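Local coordinates for TIR-like domain-containing protein (Prevotella corporis, PDB 7EBD) that is a prokaryotic STING-family protein that binds C2E in a pocket, at residues 125-128 with 129-133. Sequence-based numbering, arbitrary orientation.
Sequences EQQL and AEDNE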
loop_
_atom_site.group_PDB
_atom_site.type_symbol
_atom_site.label_atom_id
_atom_site.label_comp_id
_atom_site.label_asym_id
_atom_site.label_seq_id
_atom_site.Cartn_x
_atom_site.Cartn_y
_atom_site.Cartn_z
ATOM N N GLU A 125 25.715 3.522 11.712
ATOM C CA GLU A 125 24.529 3.845 12.497
ATOM C C GLU A 125 23.270 3.783 11.640
ATOM O O GLU A 125 22.227 3.289 12.089
ATOM C CB GLU A 125 24.685 5.231 13.125
ATOM C CG GLU A 125 23.575 5.618 14.084
ATOM C CD GLU A 125 23.593 7.097 14.424
ATOM O OE1 GLU A 125 24.525 7.802 13.983
ATOM O OE2 GLU A 125 22.673 7.554 15.136
ATOM N N GLN A 126 23.347 4.285 10.404
ATOM C CA GLN A 126 22.230 4.140 9.476
ATOM C C GLN A 126 21.929 2.672 9.214
ATOM O O GLN A 126 20.762 2.268 9.170
ATOM C CB GLN A 126 22.539 4.864 8.165
ATOM C CG GLN A 126 21.514 4.631 7.069
ATOM C CD GLN A 126 21.747 5.507 5.851
ATOM O OE1 GLN A 126 22.814 6.098 5.686
ATOM N NE2 GLN A 126 20.743 5.587 4.986
ATOM N N GLN A 127 22.973 1.858 9.049
ATOM C CA GLN A 127 22.780 0.428 8.838
ATOM C C GLN A 127 22.123 -0.231 10.044
ATOM O O GLN A 127 21.245 -1.087 9.888
ATOM C CB GLN A 127 24.122 -0.243 8.534
ATOM C CG GLN A 127 24.037 -1.747 8.281
ATOM C CD GLN A 127 23.284 -2.115 7.009
ATOM O OE1 GLN A 127 22.969 -1.256 6.184
ATOM N NE2 GLN A 127 22.974 -3.399 6.859
ATOM N N LEU A 128 22.531 0.154 11.255
ATOM C CA LEU A 128 21.917 -0.418 12.450
ATOM C C LEU A 128 20.450 -0.029 12.566
ATOM O O LEU A 128 19.598 -0.873 12.864
ATOM C CB LEU A 128 22.680 -0.003 13.705
ATOM C CG LEU A 128 22.087 -0.679 14.942
ATOM C CD1 LEU A 128 22.581 -2.111 15.051
ATOM C CD2 LEU A 128 22.397 0.100 16.213
ATOM N N ALA A 129 20.136 1.252 12.359
ATOM C CA ALA A 129 18.741 1.677 12.433
ATOM C C ALA A 129 17.905 1.002 11.354
ATOM O O ALA A 129 16.746 0.631 11.590
ATOM C CB ALA A 129 18.646 3.194 12.311
ATOM N N GLU A 130 18.491 0.798 10.174
ATOM C CA GLU A 130 17.782 0.135 9.090
ATOM C C GLU A 130 17.500 -1.319 9.439
ATOM O O GLU A 130 16.384 -1.812 9.237
ATOM C CB GLU A 130 18.612 0.240 7.812
ATOM C CG GLU A 130 17.831 0.157 6.521
ATOM C CD GLU A 130 18.677 0.547 5.324
ATOM O OE1 GLU A 130 18.902 1.759 5.125
ATOM O OE2 GLU A 130 19.119 -0.356 4.582
ATOM N N ASP A 131 18.504 -2.015 9.979
ATOM C CA ASP A 131 18.319 -3.403 10.385
ATOM C C ASP A 131 17.306 -3.519 11.516
ATOM O O ASP A 131 16.519 -4.470 11.556
ATOM C CB ASP A 131 19.657 -4.008 10.805
ATOM C CG ASP A 131 20.580 -4.253 9.628
ATOM O OD1 ASP A 131 20.137 -4.063 8.474
ATOM O OD2 ASP A 131 21.747 -4.638 9.855
ATOM N N ASN A 132 17.310 -2.562 12.448
ATOM C CA ASN A 132 16.331 -2.584 13.531
ATOM C C ASN A 132 14.917 -2.396 12.998
ATOM O O ASN A 132 13.991 -3.104 13.412
ATOM C CB ASN A 132 16.663 -1.509 14.566
ATOM C CG ASN A 132 17.945 -1.803 15.320
ATOM O OD1 ASN A 132 18.406 -2.944 15.363
ATOM N ND2 ASN A 132 18.528 -0.772 15.922
ATOM N N GLU A 133 14.730 -1.445 12.077
ATOM C CA GLU A 133 13.415 -1.258 11.472
ATOM C C GLU A 133 12.975 -2.505 10.714
ATOM O O GLU A 133 11.810 -2.908 10.795
ATOM C CB GLU A 133 13.421 -0.037 10.552
ATOM C CG GLU A 133 13.360 1.291 11.291
ATOM C CD GLU A 133 12.018 1.525 11.963
ATOM O OE1 GLU A 133 11.107 2.065 11.300
ATOM O OE2 GLU A 133 11.873 1.170 13.152
#
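With CG anti to the backbone N and the chain bent at its second torsion (chi2 67°), Q127 brings its amide alongside the carboxylate of D131, whose CG stands beside its own backbone N. The two residues lie one turn apart near the start of the alpha-helix 124-146 of this prokaryotic STING domain. NE2 of Q127 comes to 3.3 Å from OD1 of D131, at an angle too poor for a hydrogen bond. Amide and carboxylate planes stand 84° apart, so the groups meet crosswise rather than side by side. A neutral amide suits this place: its NH2 can approach the carboxylate and would avoid adding a second negative charge beside it.

L128 and N132 repeat the i to i+4 spacing on an exposed part of the helix, where the leucine branch lies against the asparagine amide, CG of L128 being 3.7 Å from ND2 of N132. The short amide of N132 also folds back over the preceding turn, its CG reaching 3.1 Å from the carbonyl O of L128. On the inward side of the helix, A129 is small enough to pack beside F115, while buried Q126 and E130 touch I111 of helix 104-111. The carboxylate of E130 is not left bare in this setting, since OE2 accepts a hydrogen bond from OG1 of T52. Helical backbone bonds hold the i to i+4 pairs in step: N of D131 donates to O of Q127 at 2.9 Å, and N of N132 reaches O of L128 at 2.9 Å in a slightly more bent bond, 157° at the hydrogen.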